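Local coordinates for thylakoid lumenal 15 kDa protein 1, chloroplastic (Arabidopsis thaliana, PDB 3N90) that is of unknown function but forms a right-handed quadrilateral beta helix of pentapeptide repeats in the chloroplast thylakoid lumen, at residues A[42-47]-A[62-67]; A[71-76]-A[89-94]; A[107-112]-A[135-140]. The protein carries 2 engineered substitutions. All coordinates share one frame; numbering follows the deposited sequence.

Contacts 1, 2 and 3 follow one another along the chain, each closing before the next opens, and all belong to one pentapeptide-repeat beta helix or its C-terminal end. Contact 1 (42-47 with 62-67) and contact 2 (71-76 with 89-94) have centres about 15 Å apart, and each joins successive coils; Leu63 CD1 packs on Phe73 CE1 at 4.0 Å between them. Contact 3, centred about 14 Å from contact 2 and about 17 Å from contact 1, joins 107-112 to 135-140, which carries helix 137-140. Gly90 N and Thr110 O, 2.7 Å apart, probably form a hydrogen bond linking contacts 2 and 3. The series thus runs from coil-on-coil stacking to a helical cover at the C-terminal end.

Contact 1: A[42-47]-A[62-67]; sequences NFKGAK and DLSEAD
Two type II turns of closely similar backbone angles, Phe43 to Ala46 and Leu63 to Ala66, are stacked one on the other, and even their polar side chains repeat: the amide plane of Asn42 and the carboxylate plane of Asp62 lie 3° apart, side by side and pointing the same way. Each closes an Asx turn, Asn42 OD1 taking the N-H of Lys44 and Asp62 OD1 that of Ser64. Asp62 OD1 also accepts from Ser64 OG at 2.7 Å, on its syn side, so two bonds from Ser64 grip OD1. CG of Asp62 is anti to the backbone N (chi1 -166°), which swings the carboxylate along the chain toward Ser64, where OD1 meets both its N and OG. A water bridges Asp62 OD2 and, weakly, Asn42 OD1.

Three backbone bonds join the turns: Phe43 N to Asp62 O (2.8 Å), Gly45 N to Ser64 O (2.9 Å) and Asp67 N to Ala46 O (3.0 Å). The first is the most bent at hydrogen. Gly45 CA adds a nearly straight C-H...O contact to Glu65 O.

Inward, Leu63 CD2 comes to 3.3 Å from Phe43 CB, a tight approach, with the two side chains running alongside each other; the Phe43 ring also meets Phe23 with almost parallel planes. Outward, the extended Lys44 chain runs over the serine, its CG 3.5 Å from Ser64 OG, while its NZ stays short of a salt bridge with Asp62. Lys47 crosses Asp67 at about a right angle, and its NZ reaches Asp67 OD2 and Glu65 O only through separate waters; Asp67 has its direct salt bridge with Arg69. Aromatic or aliphatic residues inside, small residues beside them and matching turns from coil to coil are the signature of the right-handed quadrilateral beta helix of pentapeptide-repeat proteins.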
ATOM      1  N   ASN A  42      10.420  -2.104  -4.511  1.00 14.75           N
ATOM      2  CA  ASN A  42      10.651  -0.812  -3.884  1.00 14.42           C
ATOM      3  C   ASN A  42       9.734   0.265  -4.456  1.00 13.98           C
ATOM      4  O   ASN A  42       9.899   0.697  -5.604  1.00 13.68           O
ATOM      5  CB  ASN A  42      12.112  -0.398  -4.103  1.00 15.90           C
ATOM      6  CG  ASN A  42      12.527   0.803  -3.251  1.00 17.15           C
ATOM      7  OD1 ASN A  42      11.721   1.398  -2.545  1.00 15.41           O
ATOM      8  ND2 ASN A  42      13.812   1.159  -3.343  1.00 19.27           N
ATOM      9  N   PHE A  43       8.725   0.660  -3.675  1.00 13.01           N
ATOM     10  CA  PHE A  43       7.856   1.794  -4.039  1.00 13.09           C
ATOM     11  C   PHE A  43       8.047   2.983  -3.100  1.00 13.32           C
ATOM     12  O   PHE A  43       7.141   3.779  -2.946  1.00 12.88           O
ATOM     13  CB  PHE A  43       6.359   1.415  -4.002  1.00 12.85           C
ATOM     14  CG  PHE A  43       5.938   0.402  -5.070  1.00 10.77           C
ATOM     15  CD1 PHE A  43       5.644   0.825  -6.367  1.00 10.31           C
ATOM     16  CD2 PHE A  43       5.859  -0.953  -4.773  1.00 12.38           C
ATOM     17  CE1 PHE A  43       5.237  -0.060  -7.361  1.00  9.79           C
ATOM     18  CE2 PHE A  43       5.466  -1.882  -5.783  1.00 13.17           C
ATOM     19  CZ  PHE A  43       5.162  -1.414  -7.080  1.00 12.64           C
ATOM     20  N   LYS A  44       9.203   3.090  -2.455  1.00 13.84           N
ATOM     21  CA  LYS A  44       9.361   4.154  -1.446  1.00 14.77           C
ATOM     22  C   LYS A  44       9.120   5.522  -2.069  1.00 14.86           C
ATOM     23  O   LYS A  44       9.710   5.834  -3.101  1.00 15.77           O
ATOM     24  CB  LYS A  44      10.752   4.091  -0.802  1.00 15.86           C
ATOM     25  CG  LYS A  44      10.991   5.206   0.227  1.00 17.57           C
ATOM     26  CD  LYS A  44      12.225   4.899   1.067  1.00 21.29           C
ATOM     27  CE  LYS A  44      12.292   5.850   2.252  1.00 26.07           C
ATOM     28  NZ  LYS A  44      13.385   5.480   3.174  1.00 29.40           N
ATOM     29  N   GLY A  45       8.215   6.303  -1.486  1.00 15.17           N
ATOM     30  CA  GLY A  45       7.865   7.641  -2.002  1.00 14.83           C
ATOM     31  C   GLY A  45       7.259   7.695  -3.383  1.00 15.56           C
ATOM     32  O   GLY A  45       7.212   8.770  -4.010  1.00 16.23           O
ATOM     33  N   ALA A  46       6.805   6.542  -3.898  1.00 15.00           N
ATOM     34  CA  ALA A  46       6.140   6.525  -5.182  1.00 14.73           C
ATOM     35  C   ALA A  46       4.775   7.231  -5.108  1.00 15.27           C
ATOM     36  O   ALA A  46       4.157   7.325  -4.037  1.00 15.07           O
ATOM     37  CB  ALA A  46       5.973   5.116  -5.696  1.00 14.60           C
ATOM     38  N   LYS A  47       4.324   7.741  -6.244  1.00 15.92           N
ATOM     39  CA  LYS A  47       3.016   8.358  -6.318  1.00 15.77           C
ATOM     40  C   LYS A  47       2.083   7.361  -6.994  1.00 15.48           C
ATOM     41  O   LYS A  47       2.171   7.077  -8.206  1.00 16.42           O
ATOM     42  CB  LYS A  47       3.039   9.727  -7.027  1.00 18.25           C
ATOM     43  CG  LYS A  47       4.057  10.724  -6.505  1.00 20.91           C
ATOM     44  CD  LYS A  47       3.972  10.961  -4.991  1.00 27.42           C
ATOM     45  CE  LYS A  47       4.924  12.085  -4.528  1.00 27.33           C
ATOM     46  NZ  LYS A  47       4.448  12.683  -3.236  1.00 31.67           N
ATOM     47  N   ASP A  62       8.567  -2.301  -0.006  1.00 14.41           N
ATOM     48  CA  ASP A  62       8.666  -0.989   0.652  1.00 15.44           C
ATOM     49  C   ASP A  62       7.675   0.017   0.054  1.00 15.34           C
ATOM     50  O   ASP A  62       7.861   0.512  -1.058  1.00 15.41           O
ATOM     51  CB  ASP A  62      10.100  -0.467   0.568  1.00 15.69           C
ATOM     52  CG  ASP A  62      10.357   0.714   1.519  1.00 18.17           C
ATOM     53  OD1 ASP A  62       9.386   1.212   2.137  1.00 17.74           O
ATOM     54  OD2 ASP A  62      11.535   1.152   1.608  1.00 21.65           O
ATOM     55  N   LEU A  63       6.582   0.270   0.763  1.00 14.55           N
ATOM     56  CA  LEU A  63       5.666   1.332   0.354  1.00 14.11           C
ATOM     57  C   LEU A  63       5.766   2.591   1.281  1.00 14.09           C
ATOM     58  O   LEU A  63       4.845   3.425   1.347  1.00 15.41           O
ATOM     59  CB  LEU A  63       4.251   0.781   0.276  1.00 14.94           C
ATOM     60  CG  LEU A  63       3.842   0.019  -1.003  1.00 13.79           C
ATOM     61  CD1 LEU A  63       2.496  -0.572  -0.661  1.00 16.95           C
ATOM     62  CD2 LEU A  63       3.630   0.949  -2.175  1.00 18.93           C
ATOM     63  N   SER A  64       6.866   2.689   2.016  1.00 14.82           N
ATOM     64  CA  SER A  64       7.034   3.803   2.970  1.00 16.07           C
ATOM     65  C   SER A  64       6.959   5.143   2.240  1.00 16.21           C
ATOM     66  O   SER A  64       7.433   5.256   1.108  1.00 17.07           O
ATOM     67  CB  SER A  64       8.308   3.659   3.816  1.00 16.46           C
ATOM     68  OG  SER A  64       9.480   3.751   3.044  1.00 20.29           O
ATOM     69  N   GLU A  65       6.270   6.103   2.850  1.00 16.60           N
ATOM     70  CA  GLU A  65       6.079   7.456   2.302  1.00 18.31           C
ATOM     71  C   GLU A  65       5.396   7.517   0.921  1.00 17.97           C
ATOM     72  O   GLU A  65       5.414   8.552   0.231  1.00 18.22           O
ATOM     73  CB  GLU A  65       7.420   8.235   2.339  1.00 18.88           C
ATOM     74  CG  GLU A  65       7.735   8.910   3.723  1.00 25.43           C
ATOM     75  CD  GLU A  65       7.056  10.296   3.955  1.00 31.44           C
ATOM     76  OE1 GLU A  65       5.806  10.435   3.858  1.00 37.02           O
ATOM     77  OE2 GLU A  65       7.782  11.267   4.282  1.00 37.41           O
ATOM     78  N   ALA A  66       4.788   6.405   0.512  1.00 16.71           N
ATOM     79  CA  ALA A  66       4.041   6.378  -0.730  1.00 15.89           C
ATOM     80  C   ALA A  66       2.709   7.120  -0.636  1.00 15.69           C
ATOM     81  O   ALA A  66       2.060   7.125   0.416  1.00 16.12           O
ATOM     82  CB  ALA A  66       3.809   4.936  -1.172  1.00 16.58           C
ATOM     83  N   ASP A  67       2.302   7.733  -1.748  1.00 14.99           N
ATOM     84  CA  ASP A  67       0.957   8.263  -1.921  1.00 14.69           C
ATOM     85  C   ASP A  67       0.085   7.150  -2.476  1.00 13.63           C
ATOM     86  O   ASP A  67       0.199   6.791  -3.638  1.00 13.62           O
ATOM     87  CB  ASP A  67       1.001   9.476  -2.860  1.00 15.06           C
ATOM     88  CG  ASP A  67      -0.366  10.097  -3.113  1.00 18.88           C
ATOM     89  OD1 ASP A  67      -1.394   9.608  -2.568  1.00 17.12           O
ATOM     90  OD2 ASP A  67      -0.413  11.086  -3.896  1.00 19.29           O
TER
HETATM   91  O   HOH W   1      13.403   1.059  -0.025  1.00 37.98           O
HETATM   92  O   HOH W   2       1.562  13.029  -3.965  1.00 32.79           O
HETATM   93  O   HOH W   3       4.762  10.764  -1.403  1.00 46.87           O

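Contact 2: A[71-76]-A[89-94]; sequences ADFSLA and EGATMM. Engineered in segment 89-94: Met93 (natural residue Val), Met94 (natural residue Thr).
With CG of Asp72 anti to the backbone N (chi1 -173°) and Thr92 OG1 set between its own backbone N and carbonyl carbon (chi1 44°), carboxylate and hydroxyl meet across the coils. Thr92 OG1 donates to Asp72 OD1 at 2.9 Å, arriving from above the carboxylate plane, 58° out of it. The same oxygen accepts two bonds from Ser74: Ser74 OG, 2.6 Å away, meets the syn lone pair of Asp72 OD1, whereas the backbone N, which closes an Asx turn, stands well off the plane. Three donors therefore grip one oxygen. Ser74 OG in turn accepts from Met94 N at 3.0 Å, a relay from carboxylate to the next coil. Such stacking of successive coils by backbone bonds builds the pentapeptide-repeat beta helix: Thr92 N binds Ala71 O, Phe73 N binds Thr92 O at 2.7 Å, and Leu75 N binds Met94 O at 3.0 Å. Ala91 CB comes close to Ala71 O (3.1 Å), beside the Thr92 N bond. On the interior side, the Phe73 ring, which meets that of Phe53 with nearly parallel planes, has Ala91 CB near its edge. The engineered Met93 approaches Phe73 CB with CB at 4.2 Å; the engineered Met94 lays its CB 3.5 Å from Ser74 OG.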
ATOM      1  N   ALA A  71      -5.985   3.841  -3.745  1.00 11.37           N
ATOM      2  CA  ALA A  71      -5.458   2.602  -4.341  1.00 11.46           C
ATOM      3  C   ALA A  71      -6.268   1.406  -3.899  1.00 12.29           C
ATOM      4  O   ALA A  71      -6.873   1.422  -2.811  1.00 12.84           O
ATOM      5  CB  ALA A  71      -4.013   2.408  -3.974  1.00 10.67           C
ATOM      6  N   ASP A  72      -6.226   0.352  -4.715  1.00 12.84           N
ATOM      7  CA  ASP A  72      -7.001  -0.846  -4.396  1.00 12.06           C
ATOM      8  C   ASP A  72      -6.067  -1.969  -3.955  1.00 12.93           C
ATOM      9  O   ASP A  72      -5.267  -2.455  -4.766  1.00 11.30           O
ATOM     10  CB  ASP A  72      -7.811  -1.296  -5.582  1.00 13.15           C
ATOM     11  CG  ASP A  72      -8.764  -2.456  -5.243  1.00 14.11           C
ATOM     12  OD1 ASP A  72      -8.986  -2.736  -4.043  1.00 18.51           O
ATOM     13  OD2 ASP A  72      -9.295  -3.076  -6.169  1.00 20.43           O
ATOM     14  N   PHE A  73      -6.168  -2.368  -2.685  1.00 11.65           N
ATOM     15  CA  PHE A  73      -5.380  -3.480  -2.196  1.00 12.51           C
ATOM     16  C   PHE A  73      -6.274  -4.713  -1.967  1.00 12.07           C
ATOM     17  O   PHE A  73      -5.876  -5.646  -1.276  1.00 12.19           O
ATOM     18  CB  PHE A  73      -4.676  -3.127  -0.886  1.00 14.24           C
ATOM     19  CG  PHE A  73      -3.585  -2.126  -1.043  1.00 13.84           C
ATOM     20  CD1 PHE A  73      -2.284  -2.532  -1.348  1.00 13.31           C
ATOM     21  CD2 PHE A  73      -3.847  -0.778  -0.869  1.00 14.60           C
ATOM     22  CE1 PHE A  73      -1.261  -1.587  -1.490  1.00 14.26           C
ATOM     23  CE2 PHE A  73      -2.842   0.148  -1.011  1.00 14.25           C
ATOM     24  CZ  PHE A  73      -1.548  -0.260  -1.316  1.00 14.76           C
ATOM     25  N   SER A  74      -7.469  -4.711  -2.534  1.00 11.54           N
ATOM     26  CA  SER A  74      -8.375  -5.847  -2.300  1.00 12.10           C
ATOM     27  C   SER A  74      -7.680  -7.139  -2.703  1.00 11.85           C
ATOM     28  O   SER A  74      -7.076  -7.191  -3.758  1.00 11.41           O
ATOM     29  CB  SER A  74      -9.667  -5.665  -3.074  1.00 12.07           C
ATOM     30  OG  SER A  74     -10.294  -4.466  -2.628  1.00 14.14           O
ATOM     31  N   LEU A  75      -7.782  -8.148  -1.835  1.00 12.27           N
ATOM     32  CA  LEU A  75      -7.239  -9.517  -2.081  1.00 12.69           C
ATOM     33  C   LEU A  75      -5.716  -9.580  -2.123  1.00 13.43           C
ATOM     34  O   LEU A  75      -5.152 -10.658  -2.371  1.00 13.88           O
ATOM     35  CB  LEU A  75      -7.773 -10.141  -3.385  1.00 12.22           C
ATOM     36  CG  LEU A  75      -9.284 -10.105  -3.667  1.00 12.33           C
ATOM     37  CD1 LEU A  75      -9.675 -11.046  -4.773  1.00 13.08           C
ATOM     38  CD2 LEU A  75     -10.010 -10.440  -2.409  1.00 14.56           C
ATOM     39  N   ALA A  76      -5.050  -8.447  -1.923  1.00 13.35           N
ATOM     40  CA  ALA A  76      -3.590  -8.421  -1.980  1.00 12.74           C
ATOM     41  C   ALA A  76      -2.962  -9.088  -0.761  1.00 13.79           C
ATOM     42  O   ALA A  76      -3.522  -9.075   0.363  1.00 13.17           O
ATOM     43  CB  ALA A  76      -3.055  -6.948  -2.120  1.00 12.20           C
ATOM     44  N   GLU A  89      -5.365   7.261   2.304  1.00 15.98           N
ATOM     45  CA  GLU A  89      -6.683   7.880   2.354  1.00 17.97           C
ATOM     46  C   GLU A  89      -7.594   7.378   1.232  1.00 17.31           C
ATOM     47  O   GLU A  89      -7.272   7.487   0.027  1.00 17.16           O
ATOM     48  CB  GLU A  89      -6.520   9.402   2.368  1.00 19.70           C
ATOM     49  CG  GLU A  89      -7.752  10.239   2.178  1.00 25.21           C
ATOM     50  CD  GLU A  89      -7.350  11.584   1.519  1.00 31.09           C
ATOM     51  OE1 GLU A  89      -6.296  12.178   1.908  1.00 33.98           O
ATOM     52  OE2 GLU A  89      -8.069  12.021   0.600  1.00 35.39           O
ATOM     53  N   GLY A  90      -8.731   6.784   1.608  1.00 16.39           N
ATOM     54  CA  GLY A  90      -9.723   6.332   0.643  1.00 16.57           C
ATOM     55  C   GLY A  90      -9.377   5.115  -0.209  1.00 16.71           C
ATOM     56  O   GLY A  90     -10.048   4.812  -1.210  1.00 17.36           O
ATOM     57  N   ALA A  91      -8.308   4.442   0.173  1.00 16.10           N
ATOM     58  CA  ALA A  91      -7.980   3.155  -0.456  1.00 15.61           C
ATOM     59  C   ALA A  91      -9.019   2.083  -0.114  1.00 17.09           C
ATOM     60  O   ALA A  91      -9.874   2.282   0.784  1.00 16.84           O
ATOM     61  CB  ALA A  91      -6.557   2.694  -0.036  1.00 15.84           C
ATOM     62  N   THR A  92      -8.971   0.967  -0.837  1.00 16.96           N
ATOM     63  CA  THR A  92      -9.823  -0.196  -0.515  1.00 18.47           C
ATOM     64  C   THR A  92      -8.987  -1.423  -0.236  1.00 17.97           C
ATOM     65  O   THR A  92      -7.895  -1.537  -0.779  1.00 17.77           O
ATOM     66  CB  THR A  92     -10.843  -0.485  -1.627  1.00 19.95           C
ATOM     67  OG1 THR A  92     -10.213  -0.389  -2.901  1.00 22.14           O
ATOM     68  CG2 THR A  92     -11.950   0.550  -1.580  1.00 22.03           C
ATOM     69  N   MET A  93      -9.489  -2.310   0.633  1.00 16.74           N
ATOM     70  CA  MET A  93      -8.789  -3.541   0.972  1.00 16.62           C
ATOM     71  C   MET A  93      -9.813  -4.614   1.329  1.00 17.24           C
ATOM     72  O   MET A  93      -9.831  -5.116   2.443  1.00 16.99           O
ATOM     73  CB  MET A  93      -7.653  -3.341   2.033  1.00 16.14           C
ATOM     74  CG  MET A  93      -8.029  -2.507   3.284  1.00 19.43           C
ATOM     75  SD  MET A  93      -6.548  -1.977   4.253  1.00 16.03           S
ATOM     76  CE  MET A  93      -5.860  -0.717   3.181  1.00 22.21           C
ATOM     77  N   MET A  94     -10.658  -4.952   0.354  1.00 17.00           N
ATOM     78  CA  MET A  94     -11.689  -5.998   0.519  1.00 18.38           C
ATOM     79  C   MET A  94     -11.198  -7.437   0.545  1.00 18.57           C
ATOM     80  O   MET A  94     -10.133  -7.794  -0.009  1.00 16.28           O
ATOM     81  CB  MET A  94     -12.730  -5.899  -0.584  1.00 18.67           C
ATOM     82  CG  MET A  94     -13.575  -4.662  -0.491  1.00 20.22           C
ATOM     83  SD  MET A  94     -14.674  -4.569  -1.925  1.00 19.92           S
ATOM     84  CE  MET A  94     -13.773  -3.435  -2.980  1.00 24.44           C
TER

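Contact 3: A[107-112]-A[135-140]; sequences ADFTDV and NATRDT
Hydroxyl-to-backbone bonds come first: Thr137 OG1 donates to Ala107 O at 2.7 Å, and Thr140 OG1 accepts from Phe109 N at 3.0 Å with an N-H...O angle of 156°. Thr140 OG1 is placed between its backbone N and carbonyl carbon (chi1 66°), where it can also donate to Thr137 O, one turn back, at 2.7 Å. One hydroxyl thus ties the coil edge to helix 137-140 and gives Thr137 O a hydrogen-bond partner. A water spans Asp111 N and Thr140 O.

Side-chain polar bonds centre on Asp108. Asn135 ND2 gives a hydrogen bond to its OD2 at 3.1 Å, taking the syn lone pair and keeping within the amide plane, although amide and carboxylate planes are turned 68° from each other. Thr133 OG1 also bonds OD2. The other oxygen, OD1, accepts from Thr110 N, an Asx turn, and from Thr110 OG1. The Thr140 methyl makes a close approach to the same oxygen, CG2 lying 3.2 Å from Asp108 OD1.

Apolar contact is slight: Thr137 CG2 sits at the edge of the Phe109 ring, 4.2 Å from CD2.

The hydroxyls of Thr137 and Thr140 meet Ala107 O and Phe109 N, probably in place of the backbone partners of a further coil, and the four donors round Asp108 would probably stabilise its negative charge.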
ATOM      1  N   ALA A 107       1.034   5.343   9.092  1.00 20.22           N
ATOM      2  CA  ALA A 107       0.159   5.163   7.928  1.00 19.72           C
ATOM      3  C   ALA A 107      -1.200   5.870   8.084  1.00 19.79           C
ATOM      4  O   ALA A 107      -1.769   5.931   9.179  1.00 21.11           O
ATOM      5  CB  ALA A 107      -0.047   3.663   7.647  1.00 19.15           C
ATOM      6  N   ASP A 108      -1.753   6.377   7.005  1.00 19.32           N
ATOM      7  CA  ASP A 108      -3.051   7.023   7.100  1.00 19.35           C
ATOM      8  C   ASP A 108      -4.176   6.218   6.435  1.00 18.69           C
ATOM      9  O   ASP A 108      -4.261   6.121   5.214  1.00 17.05           O
ATOM     10  CB  ASP A 108      -2.948   8.478   6.571  1.00 19.77           C
ATOM     11  CG  ASP A 108      -4.160   9.318   6.892  1.00 22.58           C
ATOM     12  OD1 ASP A 108      -5.287   8.783   6.907  1.00 20.35           O
ATOM     13  OD2 ASP A 108      -3.978  10.548   7.082  1.00 25.82           O
ATOM     14  N   PHE A 109      -5.073   5.652   7.261  1.00 17.67           N
ATOM     15  CA  PHE A 109      -6.153   4.811   6.791  1.00 16.53           C
ATOM     16  C   PHE A 109      -7.547   5.505   6.733  1.00 18.14           C
ATOM     17  O   PHE A 109      -8.558   4.831   6.795  1.00 17.71           O
ATOM     18  CB  PHE A 109      -6.239   3.528   7.659  1.00 16.43           C
ATOM     19  CG  PHE A 109      -5.088   2.561   7.474  1.00 14.08           C
ATOM     20  CD1 PHE A 109      -5.189   1.550   6.520  1.00 16.21           C
ATOM     21  CD2 PHE A 109      -3.956   2.617   8.285  1.00 14.25           C
ATOM     22  CE1 PHE A 109      -4.144   0.606   6.344  1.00 15.84           C
ATOM     23  CE2 PHE A 109      -2.901   1.700   8.133  1.00 14.28           C
ATOM     24  CZ  PHE A 109      -2.995   0.680   7.150  1.00 16.60           C
ATOM     25  N   THR A 110      -7.589   6.836   6.600  1.00 19.13           N
ATOM     26  CA  THR A 110      -8.885   7.546   6.403  1.00 21.05           C
ATOM     27  C   THR A 110      -9.803   7.013   5.348  1.00 21.91           C
ATOM     28  O   THR A 110      -9.411   6.818   4.179  1.00 20.93           O
ATOM     29  CB  THR A 110      -8.670   9.029   6.044  1.00 21.06           C
ATOM     30  OG1 THR A 110      -8.085   9.685   7.146  1.00 21.80           O
ATOM     31  CG2 THR A 110     -10.008   9.707   5.666  1.00 23.36           C
ATOM     32  N   ASP A 111     -11.067   6.830   5.734  1.00 21.48           N
ATOM     33  CA  ASP A 111     -12.110   6.341   4.840  1.00 23.31           C
ATOM     34  C   ASP A 111     -11.729   5.032   4.167  1.00 22.74           C
ATOM     35  O   ASP A 111     -12.284   4.685   3.128  1.00 24.17           O
ATOM     36  CB  ASP A 111     -12.451   7.353   3.744  1.00 24.07           C
ATOM     37  CG  ASP A 111     -13.336   8.453   4.208  1.00 27.34           C
ATOM     38  OD1 ASP A 111     -13.907   8.374   5.323  1.00 30.52           O
ATOM     39  OD2 ASP A 111     -13.458   9.410   3.417  1.00 31.76           O
ATOM     40  N   VAL A 112     -10.796   4.291   4.761  1.00 21.85           N
ATOM     41  CA  VAL A 112     -10.564   2.953   4.269  1.00 21.00           C
ATOM     42  C   VAL A 112     -11.600   2.115   4.989  1.00 21.94           C
ATOM     43  O   VAL A 112     -11.552   2.020   6.240  1.00 21.31           O
ATOM     44  CB  VAL A 112      -9.126   2.454   4.585  1.00 20.56           C
ATOM     45  CG1 VAL A 112      -8.978   0.949   4.248  1.00 20.18           C
ATOM     46  CG2 VAL A 112      -8.110   3.312   3.827  1.00 19.50           C
ATOM     47  N   ASN A 135      -2.347  13.145  10.565  1.00 29.35           N
ATOM     48  CA  ASN A 135      -3.439  12.326  11.092  1.00 28.64           C
ATOM     49  C   ASN A 135      -2.845  11.202  11.948  1.00 28.35           C
ATOM     50  O   ASN A 135      -1.756  10.678  11.667  1.00 29.08           O
ATOM     51  CB  ASN A 135      -4.350  11.807   9.982  1.00 28.89           C
ATOM     52  CG  ASN A 135      -5.336  12.834   9.512  1.00 30.34           C
ATOM     53  OD1 ASN A 135      -5.674  13.771  10.257  1.00 31.87           O
ATOM     54  ND2 ASN A 135      -5.834  12.672   8.282  1.00 28.69           N
ATOM     55  N   ALA A 136      -3.513  10.858  13.042  1.00 26.66           N
ATOM     56  CA  ALA A 136      -2.941   9.843  13.918  1.00 25.42           C
ATOM     57  C   ALA A 136      -3.428   8.489  13.417  1.00 23.75           C
ATOM     58  O   ALA A 136      -4.623   8.333  13.148  1.00 23.24           O
ATOM     59  CB  ALA A 136      -3.360  10.070  15.371  1.00 25.58           C
ATOM     60  N   THR A 137      -2.505   7.535  13.262  1.00 22.92           N
ATOM     61  CA  THR A 137      -2.825   6.272  12.548  1.00 22.97           C
ATOM     62  C   THR A 137      -3.993   5.592  13.208  1.00 22.08           C
ATOM     63  O   THR A 137      -4.928   5.200  12.539  1.00 22.40           O
ATOM     64  CB  THR A 137      -1.622   5.310  12.444  1.00 21.69           C
ATOM     65  OG1 THR A 137      -0.621   5.920  11.624  1.00 22.60           O
ATOM     66  CG2 THR A 137      -2.035   3.945  11.806  1.00 22.54           C
ATOM     67  N   ARG A 138      -3.958   5.547  14.538  1.00 23.09           N
ATOM     68  CA  ARG A 138      -5.034   4.980  15.377  1.00 23.12           C
ATOM     69  C   ARG A 138      -6.375   5.666  15.208  1.00 23.14           C
ATOM     70  O   ARG A 138      -7.405   5.009  15.305  1.00 22.87           O
ATOM     71  CB  ARG A 138      -4.622   5.019  16.847  1.00 24.46           C
ATOM     72  CG  ARG A 138      -3.375   4.210  17.165  1.00 24.59           C
ATOM     73  CD  ARG A 138      -3.163   4.070  18.657  1.00 29.11           C
ATOM     74  NE  ARG A 138      -4.200   3.272  19.321  1.00 31.53           N
ATOM     75  CZ  ARG A 138      -4.321   1.945  19.220  1.00 34.10           C
ATOM     76  NH1 ARG A 138      -3.498   1.237  18.455  1.00 32.33           N
ATOM     77  NH2 ARG A 138      -5.281   1.314  19.872  1.00 32.95           N
ATOM     78  N   ASP A 139      -6.369   6.988  14.982  1.00 22.74           N
ATOM     79  CA  ASP A 139      -7.614   7.720  14.737  0.50 22.44           C
ATOM     80  C   ASP A 139      -8.193   7.427  13.378  1.00 22.61           C
ATOM     81  O   ASP A 139      -9.409   7.275  13.226  1.00 23.92           O
ATOM     82  CB  ASP A 139      -7.410   9.224  14.908  0.50 22.24           C
ATOM     83  CG  ASP A 139      -7.124   9.608  16.334  0.50 21.88           C
ATOM     84  OD1 ASP A 139      -7.581   8.875  17.240  0.50 21.49           O
ATOM     85  OD2 ASP A 139      -6.453  10.640  16.547  0.50 21.38           O
ATOM     86  N   THR A 140      -7.333   7.353  12.354  1.00 23.11           N
ATOM     87  CA  THR A 140      -7.809   7.042  11.018  1.00 23.78           C
ATOM     88  C   THR A 140      -8.409   5.656  11.003  1.00 21.93           C
ATOM     89  O   THR A 140      -9.326   5.391  10.238  1.00 23.21           O
ATOM     90  CB  THR A 140      -6.682   7.172   9.951  1.00 23.85           C
ATOM     91  OG1 THR A 140      -5.677   6.179  10.173  1.00 24.81           O
ATOM     92  CG2 THR A 140      -6.049   8.561  10.040  1.00 24.60           C
TER
HETATM   93  O   HOH W   4     -11.776   6.331   8.420  1.00 34.08           O